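Local coordinates for protein beta 1-3 glucanase (Clostridium beijerinckii NCIMB 8052, PDB 5H4E) that probably hydrolyses beta-1,3-glucan chains as a glycoside hydrolase of family 64, at residues A208-L213 / V282-G287; G214-S219 / A223-S228; T239-F244 / G267-Y272; T279-V282 / G287-D290; C304-R309 / A316-S321. All blocks are in the same frame, centred on the assembly; numbering follows the deposited sequence.

Of the five contacts, interaction 5 is buried, interactions 1, 2 and 4 are partly buried, and interaction 3 lies at the surface. Interactions 1 and 4 both draw on helix 279-284, one through its leucines and the other through Glu281 and the main chain. Interaction 2 lies beside them, with Phe216 touching Pro209 and Leu283 of interaction 1 while Thr279 and Gln280 bind its backbone. Interaction 5 combines an alanine-on-indole contact with a water bridge; its helix 294-309 also receives Val282. Interaction 3 is a single tyrosine-carboxylate bond across a sheet, whose Leu242 and Phe244 pack on Trp318 of interaction 5.

Interaction 1: A208-L213 / V282-G287; sequences APASGL and VLLGNG
A small apolar contact joins the beta turn Ala208-Ser211 to the last turn of helix 279-284, where Leu283 and Leu284 divide the work between them. Leu283 meets the proline: its CD1 lies 3.8 Å from Pro209 CB, and CD2 reaches the same ring at CB and CG, so both branches rest against the CB-CG side of the pyrrolidine. The methyl of Ala210 takes a place beside this pair, 4.2 Å from Leu283 CD1, and also packs against the second leucine, with Ala210 CB 4.0 Å from Leu284 CD2. That same CD2 comes within 3.8 Å of Ala210 O, a contact of methyl with carbonyl. CG is anti to the carbonyl carbon in both leucines (chi1 -68° in Leu283, -64° in Leu284), and the two forks leave the helix by similar routes, but only Leu283 starts out toward the turn; in Leu284 the CD2 branch makes up the difference.

The turn is closed by its own backbone, Ser211 N donating to Ala208 O over 3.1 Å, which holds Pro209 and Ala210 at its two central positions. Behind the contact Phe216 and Phe333 also lie against Pro209, while Asn308 and Asn331 touch Leu283. The arrangement is a type I beta turn with proline in its second position, packed on the C-terminal end of helix 279-284 and joining the loop after strand 206-207 to that helix.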
# COMPACT_ATOMS: atom_id res chain seq x y z
N ALA A 208 9.89 2.28 3.43
CA ALA A 208 9.86 2.81 2.08
C ALA A 208 10.57 4.16 2.07
O ALA A 208 10.70 4.82 3.12
CB ALA A 208 8.41 2.91 1.59
N PRO A 209 11.08 4.58 0.89
CA PRO A 209 11.96 5.76 0.80
C PRO A 209 11.46 7.02 1.51
O PRO A 209 12.21 7.63 2.27
CB PRO A 209 12.04 6.00 -0.71
CG PRO A 209 12.00 4.61 -1.29
CD PRO A 209 10.98 3.87 -0.41
N ALA A 210 10.22 7.41 1.27
CA ALA A 210 9.72 8.64 1.87
C ALA A 210 8.64 8.34 2.88
O ALA A 210 7.74 9.15 3.10
CB ALA A 210 9.22 9.58 0.80
N SER A 211 8.72 7.17 3.52
CA SER A 211 7.75 6.82 4.54
C SER A 211 8.43 6.64 5.89
O SER A 211 9.57 6.18 5.95
CB SER A 211 6.99 5.53 4.17
OG SER A 211 6.11 5.14 5.21
N GLY A 212 7.74 7.02 6.96
CA GLY A 212 8.23 6.80 8.31
C GLY A 212 9.58 7.44 8.55
O GLY A 212 9.72 8.65 8.34
N LEU A 213 10.57 6.64 8.94
CA LEU A 213 11.93 7.14 9.16
C LEU A 213 12.79 7.03 7.89
O LEU A 213 14.02 7.06 7.94
CB LEU A 213 12.61 6.38 10.30
CG LEU A 213 11.89 6.39 11.66
CD1 LEU A 213 12.69 5.59 12.70
CD2 LEU A 213 11.66 7.82 12.15
N VAL A 282 7.10 11.94 -6.64
CA VAL A 282 7.36 10.71 -7.39
C VAL A 282 7.20 9.49 -6.47
O VAL A 282 6.44 8.56 -6.77
CB VAL A 282 8.76 10.73 -8.03
CG1 VAL A 282 9.19 9.32 -8.49
CG2 VAL A 282 8.78 11.71 -9.18
N LEU A 283 7.90 9.52 -5.34
CA LEU A 283 7.91 8.38 -4.42
C LEU A 283 6.55 8.09 -3.81
O LEU A 283 6.20 6.92 -3.60
CB LEU A 283 8.94 8.63 -3.32
CG LEU A 283 10.37 8.60 -3.84
CD1 LEU A 283 11.32 9.10 -2.79
CD2 LEU A 283 10.73 7.18 -4.29
N LEU A 284 5.78 9.15 -3.57
CA LEU A 284 4.52 9.00 -2.85
C LEU A 284 3.28 9.02 -3.73
O LEU A 284 2.22 8.55 -3.32
CB LEU A 284 4.40 10.11 -1.80
CG LEU A 284 5.47 10.05 -0.71
CD1 LEU A 284 5.40 11.30 0.17
CD2 LEU A 284 5.33 8.79 0.12
N GLY A 285 3.40 9.56 -4.93
CA GLY A 285 2.28 9.59 -5.86
C GLY A 285 1.22 10.60 -5.47
O GLY A 285 0.07 10.51 -5.89
N ASN A 286 1.60 11.58 -4.66
CA ASN A 286 0.65 12.57 -4.18
C ASN A 286 0.93 13.94 -4.80
O ASN A 286 1.54 14.01 -5.86
CB ASN A 286 0.68 12.64 -2.65
CG ASN A 286 2.01 13.09 -2.11
OD1 ASN A 286 3.00 13.20 -2.83
ND2 ASN A 286 2.04 13.33 -0.81
N GLY A 287 0.48 15.02 -4.17
CA GLY A 287 0.76 16.35 -4.69
C GLY A 287 0.17 16.55 -6.07
O GLY A 287 -1.03 16.36 -6.27

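Interaction 2: G214-S219 / A223-S228; sequences GTFTAS and AHYFDS
The connection leading into helix 227-236 doubles back on itself here, and an edge-to-face aromatic pair, Phe216 with Tyr225, joins its two arms. The edge of Phe216 is directed at the face of Tyr225 in an offset T-shaped arrangement, with planes 84° apart and ring centroids separated by 5.4 Å. Phe216 CE2 does most of the touching: it stands 3.6 Å from Tyr225 CG and equally close to CD2, so it meets the root of the tyrosine ring, while Phe216 CD2 borders Tyr225 CB. The tyrosine can offer this part of its ring because CG is turned anti to the backbone N (chi1 179°).

The other half of the contact is carbonyl against methyl. Ala223 CB sits 3.2 Å from Thr217 O and 3.3 Å from Ala218 O, which places the methyl close to two successive peptide oxygens. A type I beta turn from His224 to Asp227 then brings the chain to the start of the helix, closed by the backbone bond Asp227 N to His224 O. Across that turn His224 ND1 donates to Asp227 OD2 at 2.9 Å; the donor approaches from above the carboxylate plane, 41° out of it. Beyond the two arms, Gln280 NE2 binds both Phe216 O and Ala223 O, tying them to helix 279-284. Phe197 meets both aromatic rings, and the Tyr225 hydroxyl is bonded to Ala330 N.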
# COMPACT_ATOMS: atom_id res chain seq x y z
N GLY A 214 12.12 6.90 6.75
CA GLY A 214 12.79 6.86 5.46
C GLY A 214 13.58 8.13 5.16
O GLY A 214 13.24 9.22 5.62
N THR A 215 14.62 7.97 4.34
CA THR A 215 15.58 9.04 4.10
C THR A 215 15.31 9.87 2.85
O THR A 215 16.14 10.70 2.45
CB THR A 215 16.99 8.46 3.98
OG1 THR A 215 17.00 7.44 2.97
CG2 THR A 215 17.40 7.84 5.32
N PHE A 216 14.14 9.68 2.24
CA PHE A 216 13.86 10.35 0.97
C PHE A 216 12.79 11.42 1.13
O PHE A 216 12.32 12.00 0.14
CB PHE A 216 13.44 9.33 -0.09
CG PHE A 216 14.57 8.45 -0.59
CD1 PHE A 216 15.15 7.51 0.24
CD2 PHE A 216 15.03 8.57 -1.89
CE1 PHE A 216 16.17 6.69 -0.21
CE2 PHE A 216 16.06 7.75 -2.36
CZ PHE A 216 16.63 6.81 -1.53
N THR A 217 12.41 11.71 2.37
CA THR A 217 11.54 12.84 2.64
C THR A 217 12.31 14.13 2.38
O THR A 217 13.54 14.12 2.22
CB THR A 217 11.02 12.83 4.09
OG1 THR A 217 12.10 13.10 4.98
CG2 THR A 217 10.40 11.48 4.44
N ALA A 218 11.58 15.24 2.37
CA ALA A 218 12.12 16.52 1.94
C ALA A 218 13.23 17.01 2.86
O ALA A 218 14.08 17.79 2.47
CB ALA A 218 11.00 17.56 1.85
N SER A 219 13.23 16.52 4.09
CA SER A 219 14.18 17.01 5.07
C SER A 219 15.39 16.08 5.24
O SER A 219 16.32 16.40 5.99
CB SER A 219 13.49 17.21 6.43
OG SER A 219 12.86 16.01 6.86
N ALA A 223 16.60 13.73 -0.26
CA ALA A 223 15.42 14.53 -0.58
C ALA A 223 15.33 14.89 -2.05
O ALA A 223 14.23 15.18 -2.55
CB ALA A 223 15.42 15.81 0.26
N HIS A 224 16.47 14.91 -2.73
CA HIS A 224 16.52 15.36 -4.11
C HIS A 224 16.94 14.25 -5.08
O HIS A 224 17.39 14.53 -6.18
CB HIS A 224 17.46 16.56 -4.22
CG HIS A 224 17.04 17.70 -3.35
ND1 HIS A 224 15.99 18.53 -3.68
CD2 HIS A 224 17.49 18.13 -2.15
CE1 HIS A 224 15.82 19.42 -2.73
NE2 HIS A 224 16.72 19.20 -1.79
N TYR A 225 16.77 13.00 -4.65
CA TYR A 225 17.25 11.84 -5.40
C TYR A 225 16.78 11.82 -6.86
O TYR A 225 17.54 11.48 -7.75
CB TYR A 225 16.81 10.55 -4.69
CG TYR A 225 17.24 9.27 -5.38
CD1 TYR A 225 18.58 8.92 -5.48
CD2 TYR A 225 16.30 8.39 -5.90
CE1 TYR A 225 18.98 7.75 -6.12
CE2 TYR A 225 16.68 7.22 -6.53
CZ TYR A 225 18.00 6.90 -6.64
OH TYR A 225 18.36 5.73 -7.27
N PHE A 226 15.53 12.20 -7.11
CA PHE A 226 15.00 12.11 -8.47
C PHE A 226 15.12 13.40 -9.28
O PHE A 226 14.76 13.43 -10.45
CB PHE A 226 13.54 11.70 -8.45
CG PHE A 226 13.32 10.21 -8.40
CD1 PHE A 226 13.41 9.44 -9.55
CD2 PHE A 226 12.99 9.58 -7.20
CE1 PHE A 226 13.20 8.07 -9.51
CE2 PHE A 226 12.79 8.21 -7.16
CZ PHE A 226 12.90 7.46 -8.31
N ASP A 227 15.62 14.47 -8.66
CA ASP A 227 15.53 15.82 -9.23
C ASP A 227 16.15 15.98 -10.62
O ASP A 227 15.53 16.54 -11.52
CB ASP A 227 16.16 16.83 -8.28
CG ASP A 227 15.29 17.12 -7.08
OD1 ASP A 227 14.43 16.28 -6.74
OD2 ASP A 227 15.46 18.20 -6.48
N SER A 228 17.39 15.54 -10.79
CA SER A 228 18.07 15.71 -12.07
C SER A 228 17.34 14.95 -13.18
O SER A 228 17.22 15.46 -14.31
CB SER A 228 19.52 15.26 -11.99
OG SER A 228 20.10 15.35 -13.29

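Interaction 3: T239-F244 / G267-Y272; sequences THELTF and GAYNLY
Tyr269 OH donates a hydrogen bond of 2.9 Å to Glu241 OE1, and this single pairing makes up the contact. The two side chains arrive from opposite directions across a wide span, for the backbones remain far apart: the CA atoms of Glu241 and Tyr269 are 11.7 Å from each other.

The glutamate is folded rather than stretched. Its CG lies anti to the carbonyl carbon, and a further bend at chi2 (-69°) swings the carboxylate round to present OE1 to the phenol. Tyr269 likewise has CG anti to its carbonyl carbon (chi1 -70°), and its ring reaches toward the glutamate. OE1 lies at the edge of that ring, near its plane and 3.7 Å from Tyr269 CE1. The carboxylate is turned almost perpendicular to the ring, and the hydroxyl meets OE1 from well above the carboxylate plane, 57° out of it.

Both residues lie at or close to the starts of the outermost strands, 242-246 and 271-273, of a four-stranded antiparallel sheet, so the bond spans one face of the sheet over the two inner strands. A classic beta bulge, formed by Asn270 and Leu271 opposite Phe262, follows directly after the tyrosine. From strand 249-256 beneath, Ser252 OG also bonds Glu241 OE1, giving that oxygen a second partner. The same serine hydroxyl is hydrogen-bonded to Thr243 OG1, while His254 touches both Glu241 and the ring of Tyr269.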
# COMPACT_ATOMS: atom_id res chain seq x y z
N THR A 239 10.18 19.49 -26.17
CA THR A 239 10.26 19.48 -27.62
C THR A 239 10.07 18.10 -28.25
O THR A 239 10.17 17.96 -29.47
CB THR A 239 11.59 20.06 -28.09
OG1 THR A 239 12.67 19.34 -27.48
CG2 THR A 239 11.70 21.52 -27.68
N HIS A 240 9.82 17.08 -27.44
CA HIS A 240 9.47 15.76 -27.95
C HIS A 240 8.12 15.35 -27.40
O HIS A 240 7.68 15.86 -26.37
CB HIS A 240 10.54 14.73 -27.60
CG HIS A 240 11.90 15.06 -28.12
ND1 HIS A 240 12.75 15.94 -27.48
CD2 HIS A 240 12.55 14.66 -29.24
CE1 HIS A 240 13.87 16.06 -28.18
NE2 HIS A 240 13.78 15.29 -29.25
N GLU A 241 7.45 14.42 -28.08
CA GLU A 241 6.16 13.90 -27.62
C GLU A 241 6.33 12.65 -26.79
O GLU A 241 7.13 11.76 -27.12
CB GLU A 241 5.23 13.58 -28.80
CG GLU A 241 4.59 14.80 -29.46
CD GLU A 241 3.56 15.48 -28.57
OE1 GLU A 241 2.58 14.81 -28.16
OE2 GLU A 241 3.72 16.69 -28.31
N LEU A 242 5.58 12.59 -25.70
CA LEU A 242 5.45 11.38 -24.90
C LEU A 242 4.14 10.72 -25.29
O LEU A 242 3.07 11.24 -24.98
CB LEU A 242 5.48 11.70 -23.40
CG LEU A 242 5.14 10.61 -22.40
CD1 LEU A 242 5.95 9.38 -22.67
CD2 LEU A 242 5.45 11.11 -21.00
N THR A 243 4.22 9.59 -25.97
CA THR A 243 3.02 8.93 -26.45
C THR A 243 2.92 7.52 -25.92
O THR A 243 3.86 6.73 -26.06
CB THR A 243 2.98 8.89 -27.98
OG1 THR A 243 3.11 10.22 -28.48
CG2 THR A 243 1.68 8.28 -28.47
N PHE A 244 1.79 7.21 -25.30
CA PHE A 244 1.59 5.88 -24.75
C PHE A 244 0.14 5.42 -24.90
O PHE A 244 -0.78 6.23 -25.06
CB PHE A 244 2.04 5.83 -23.28
CG PHE A 244 1.10 6.52 -22.33
CD1 PHE A 244 1.24 7.87 -22.03
CD2 PHE A 244 0.09 5.80 -21.69
CE1 PHE A 244 0.38 8.49 -21.13
CE2 PHE A 244 -0.77 6.42 -20.79
CZ PHE A 244 -0.62 7.77 -20.52
N GLY A 267 -6.89 14.09 -29.88
CA GLY A 267 -7.70 15.29 -29.69
C GLY A 267 -6.89 16.51 -29.29
O GLY A 267 -5.67 16.54 -29.45
N ALA A 268 -7.58 17.53 -28.79
CA ALA A 268 -6.90 18.74 -28.32
C ALA A 268 -6.10 18.45 -27.06
O ALA A 268 -6.47 17.57 -26.27
CB ALA A 268 -7.89 19.85 -28.06
N TYR A 269 -5.02 19.18 -26.85
CA TYR A 269 -4.23 19.01 -25.64
C TYR A 269 -4.83 19.80 -24.49
O TYR A 269 -4.66 21.02 -24.41
CB TYR A 269 -2.78 19.42 -25.86
CG TYR A 269 -2.01 18.48 -26.78
CD1 TYR A 269 -0.99 17.67 -26.29
CD2 TYR A 269 -2.31 18.40 -28.14
CE1 TYR A 269 -0.29 16.82 -27.13
CE2 TYR A 269 -1.61 17.55 -28.98
CZ TYR A 269 -0.60 16.77 -28.47
OH TYR A 269 0.10 15.92 -29.29
N ASN A 270 -5.52 19.10 -23.59
CA ASN A 270 -6.24 19.75 -22.48
C ASN A 270 -6.26 18.91 -21.21
O ASN A 270 -7.05 19.16 -20.30
CB ASN A 270 -7.67 20.09 -22.91
CG ASN A 270 -8.37 18.92 -23.58
OD1 ASN A 270 -8.21 17.76 -23.18
ND2 ASN A 270 -9.14 19.22 -24.62
N LEU A 271 -5.38 17.92 -21.14
CA LEU A 271 -5.28 17.08 -19.95
C LEU A 271 -3.96 17.38 -19.25
O LEU A 271 -2.89 17.20 -19.83
CB LEU A 271 -5.40 15.61 -20.33
CG LEU A 271 -6.68 15.21 -21.07
CD1 LEU A 271 -6.54 13.85 -21.71
CD2 LEU A 271 -7.89 15.22 -20.13
N TYR A 272 -4.03 17.85 -18.01
CA TYR A 272 -2.87 18.43 -17.34
C TYR A 272 -2.31 17.67 -16.15
O TYR A 272 -3.05 17.22 -15.28
CB TYR A 272 -3.22 19.84 -16.85
CG TYR A 272 -3.23 20.88 -17.93
CD1 TYR A 272 -2.19 21.79 -18.05
CD2 TYR A 272 -4.28 20.96 -18.83
CE1 TYR A 272 -2.19 22.74 -19.04
CE2 TYR A 272 -4.29 21.91 -19.83
CZ TYR A 272 -3.24 22.79 -19.93
OH TYR A 272 -3.23 23.74 -20.92

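Interaction 4: T279-V282 / G287-D290; sequences TQEV and GIFD
Polar contact between helix 279-284 and the 3-10 segment that follows it rests on Glu281. Its OE2 accepts from Ile288 N at 3.1 Å with an N-H...O angle of 149°, the donor standing far above the carboxylate plane, 69° out of it. The side chain reaches this amide by running extended beyond CG (chi2 168°). The other oxygen, OE1, is bound by Ser278 N, so each carboxylate oxygen has a backbone amide as partner, one before the glutamate and one after it.

Close van der Waals contact surrounds this bond. Glu281 OE2 lies 3.3 Å from Gly287 CA, a close approach at a residue without a side chain and with positive phi. In fold terms a short loop turns the chain back from helix 279-284 into a 3-10 turn, which the bond Asp290 N to Gly287 O (2.9 Å) closes on itself. Ile288 crosses the glutamate at about a right angle, its CG2 3.6 Å from Glu281 OE2.

Aromatic contact comes last. Phe289 turns its edge to the helix backbone: CD2 stands 3.1 Å from Glu281 O, and Val282 N also lies near the ring plane, 3.9 Å from CE2. Val282 CG2 adds a looser apolar touch at 4.3 Å from Phe289 CE2. Val303 and Cys304 of helix 294-309 pack on the phenylalanine, while Pro277 touches both Phe289 and Ile288.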
# COMPACT_ATOMS: atom_id res chain seq x y z
N THR A 279 10.87 15.03 -5.77
CA THR A 279 11.27 13.66 -5.47
C THR A 279 10.21 12.99 -4.59
O THR A 279 9.91 11.80 -4.78
CB THR A 279 12.67 13.65 -4.80
OG1 THR A 279 13.68 13.81 -5.81
CG2 THR A 279 12.94 12.35 -4.05
N GLN A 280 9.63 13.74 -3.67
CA GLN A 280 8.63 13.17 -2.77
C GLN A 280 7.35 12.84 -3.52
O GLN A 280 6.72 11.83 -3.26
CB GLN A 280 8.30 14.13 -1.61
CG GLN A 280 9.44 14.30 -0.61
CD GLN A 280 10.61 15.06 -1.20
OE1 GLN A 280 10.44 16.14 -1.78
NE2 GLN A 280 11.80 14.50 -1.08
N GLU A 281 6.98 13.68 -4.48
CA GLU A 281 5.76 13.41 -5.23
C GLU A 281 5.90 12.17 -6.12
O GLU A 281 4.93 11.44 -6.32
CB GLU A 281 5.38 14.64 -6.07
CG GLU A 281 4.70 15.69 -5.22
CD GLU A 281 4.56 17.04 -5.90
OE1 GLU A 281 5.39 17.36 -6.77
OE2 GLU A 281 3.61 17.78 -5.55
N VAL A 282 7.10 11.94 -6.64
CA VAL A 282 7.36 10.71 -7.39
C VAL A 282 7.20 9.49 -6.47
O VAL A 282 6.44 8.56 -6.77
CB VAL A 282 8.76 10.73 -8.03
CG1 VAL A 282 9.19 9.32 -8.49
CG2 VAL A 282 8.78 11.71 -9.18
N GLY A 287 0.48 15.02 -4.17
CA GLY A 287 0.76 16.35 -4.69
C GLY A 287 0.17 16.55 -6.07
O GLY A 287 -1.03 16.36 -6.27
N ILE A 288 1.02 16.89 -7.05
CA ILE A 288 0.53 17.15 -8.40
C ILE A 288 0.01 15.87 -9.07
O ILE A 288 -0.74 15.93 -10.04
CB ILE A 288 1.62 17.81 -9.30
CG1 ILE A 288 2.73 16.83 -9.67
CG2 ILE A 288 2.20 19.03 -8.60
CD1 ILE A 288 3.80 17.48 -10.57
N PHE A 289 0.39 14.72 -8.52
CA PHE A 289 -0.11 13.44 -9.03
C PHE A 289 -1.50 13.12 -8.47
O PHE A 289 -2.11 12.11 -8.85
CB PHE A 289 0.89 12.32 -8.70
CG PHE A 289 2.17 12.39 -9.50
CD1 PHE A 289 2.14 12.51 -10.88
CD2 PHE A 289 3.41 12.36 -8.86
CE1 PHE A 289 3.32 12.58 -11.62
CE2 PHE A 289 4.58 12.43 -9.58
CZ PHE A 289 4.54 12.54 -10.97
N ASP A 290 -2.00 13.97 -7.58
CA ASP A 290 -3.37 13.85 -7.06
C ASP A 290 -4.35 14.71 -7.86
O ASP A 290 -3.96 15.76 -8.40
CB ASP A 290 -3.46 14.27 -5.59
CG ASP A 290 -2.90 13.21 -4.65
OD1 ASP A 290 -2.90 12.03 -5.04
OD2 ASP A 290 -2.50 13.58 -3.52

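Interaction 5: C304-R309 / A316-S321; sequences CAAFNR and AHWNNS
Ala306 sets its methyl over one face of the Trp318 indole in a CH-pi contact. Ala306 CB is 3.5 Å from Trp318 CE2 and lies 3.9 Å from the centroid of the five-membered ring, 29° off its normal, so it sits above the CE2 corner, between NE1 and CZ2, rather than over the middle. The same methyl is 3.7 Å from both Trp318 NE1 and CZ2. Two torsions of the tryptophan, chi1 at -80° and chi2 near 5°, set the direction and turn of the indole.

A second, polar link runs through water. Arg309 NH1 donates to a water molecule at 2.8 Å, and that water in turn donates to Trp318 O at the same 2.8 Å; the direct separation of NH1 from Trp318 O, 4.1 Å, is too long for a bond. The water lies at the edge of the guanidinium, in its plane, and the extended arginine chain carries the group out to it.

Together these contacts pack the C-terminal part of helix 294-309 against the type I beta turn His317 to Asn320 that follows it in the chain, closed by Asn320 N to His317 O. Further out, Trp318 NE1 is held by Val311 O, and Phe244 of the neighbouring four-stranded sheet meets the indole. Arg309 NH2 forms a salt bridge with Asp352 and binds Val354 O, which gives the guanidinium further partners at its other terminal nitrogen. Next to it on the helix, Asn308 ND2 bonds both Cys304 O and Val282 O.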
# COMPACT_ATOMS: atom_id res chain seq x y z
N CYS A 304 3.77 8.82 -12.90
CA CYS A 304 4.41 8.54 -11.62
C CYS A 304 5.12 7.18 -11.63
O CYS A 304 6.29 7.07 -11.23
CB CYS A 304 3.38 8.59 -10.49
SG CYS A 304 4.08 8.32 -8.86
N ALA A 305 4.42 6.15 -12.09
CA ALA A 305 4.99 4.81 -12.15
C ALA A 305 6.21 4.80 -13.06
O ALA A 305 7.20 4.14 -12.76
CB ALA A 305 3.95 3.80 -12.64
N ALA A 306 6.17 5.55 -14.16
CA ALA A 306 7.29 5.54 -15.10
C ALA A 306 8.53 6.23 -14.51
O ALA A 306 9.67 5.82 -14.76
CB ALA A 306 6.89 6.19 -16.43
N PHE A 307 8.30 7.26 -13.70
CA PHE A 307 9.40 7.86 -12.97
C PHE A 307 10.01 6.87 -12.00
O PHE A 307 11.23 6.66 -12.03
CB PHE A 307 8.95 9.12 -12.23
CG PHE A 307 9.07 10.37 -13.06
CD1 PHE A 307 10.31 10.83 -13.46
CD2 PHE A 307 7.94 11.08 -13.44
CE1 PHE A 307 10.43 11.99 -14.23
CE2 PHE A 307 8.06 12.24 -14.22
CZ PHE A 307 9.31 12.69 -14.59
N ASN A 308 9.20 6.22 -11.17
CA ASN A 308 9.73 5.24 -10.23
C ASN A 308 10.50 4.10 -10.92
O ASN A 308 11.50 3.60 -10.38
CB ASN A 308 8.61 4.63 -9.39
CG ASN A 308 8.18 5.55 -8.28
OD1 ASN A 308 8.83 5.61 -7.23
ND2 ASN A 308 7.12 6.30 -8.51
N ARG A 309 10.03 3.71 -12.10
CA ARG A 309 10.60 2.60 -12.84
C ARG A 309 11.73 3.04 -13.79
O ARG A 309 12.36 2.19 -14.43
CB ARG A 309 9.50 1.88 -13.64
CG ARG A 309 8.48 1.15 -12.76
CD ARG A 309 7.20 0.79 -13.53
NE ARG A 309 6.27 0.04 -12.69
CZ ARG A 309 4.99 -0.19 -13.01
NH1 ARG A 309 4.48 0.29 -14.15
NH2 ARG A 309 4.22 -0.89 -12.18
N ALA A 316 7.04 3.18 -25.04
CA ALA A 316 6.66 1.93 -25.71
C ALA A 316 6.80 0.71 -24.78
O ALA A 316 6.14 -0.30 -24.98
CB ALA A 316 7.49 1.72 -26.97
N HIS A 317 7.63 0.84 -23.75
CA HIS A 317 7.94 -0.30 -22.88
C HIS A 317 7.44 -0.11 -21.45
O HIS A 317 7.89 -0.80 -20.53
CB HIS A 317 9.44 -0.56 -22.87
CG HIS A 317 9.95 -1.10 -24.17
ND1 HIS A 317 11.01 -0.55 -24.85
CD2 HIS A 317 9.52 -2.15 -24.93
CE1 HIS A 317 11.23 -1.23 -25.97
NE2 HIS A 317 10.34 -2.21 -26.03
N TRP A 318 6.49 0.80 -21.27
CA TRP A 318 5.91 1.02 -19.95
C TRP A 318 5.23 -0.24 -19.40
O TRP A 318 5.09 -0.39 -18.19
CB TRP A 318 4.93 2.18 -20.00
CG TRP A 318 5.61 3.52 -19.96
CD1 TRP A 318 6.96 3.76 -19.98
CD2 TRP A 318 4.98 4.80 -19.87
NE1 TRP A 318 7.20 5.11 -19.91
CE2 TRP A 318 6.00 5.77 -19.84
CE3 TRP A 318 3.65 5.21 -19.80
CZ2 TRP A 318 5.73 7.14 -19.76
CZ3 TRP A 318 3.38 6.57 -19.72
CH2 TRP A 318 4.42 7.52 -19.69
N ASN A 319 4.85 -1.15 -20.29
CA ASN A 319 4.22 -2.40 -19.88
C ASN A 319 5.18 -3.59 -19.81
O ASN A 319 4.73 -4.73 -19.66
CB ASN A 319 3.05 -2.73 -20.83
CG ASN A 319 3.50 -3.03 -22.26
OD1 ASN A 319 4.70 -3.07 -22.57
ND2 ASN A 319 2.53 -3.26 -23.13
N ASN A 320 6.47 -3.34 -19.91
CA ASN A 320 7.44 -4.43 -19.97
C ASN A 320 8.52 -4.31 -18.90
O ASN A 320 9.46 -3.54 -19.05
CB ASN A 320 8.08 -4.50 -21.37
CG ASN A 320 8.91 -5.77 -21.58
OD1 ASN A 320 9.47 -6.33 -20.63
ND2 ASN A 320 8.99 -6.23 -22.82
N SER A 321 8.40 -5.14 -17.86
CA SER A 321 9.24 -5.01 -16.67
C SER A 321 10.71 -5.28 -16.95
O SER A 321 11.58 -4.99 -16.12
CB SER A 321 8.73 -5.94 -15.57
OG SER A 321 8.85 -7.29 -15.98
O HOH W 1 5.57 1.65 -16.29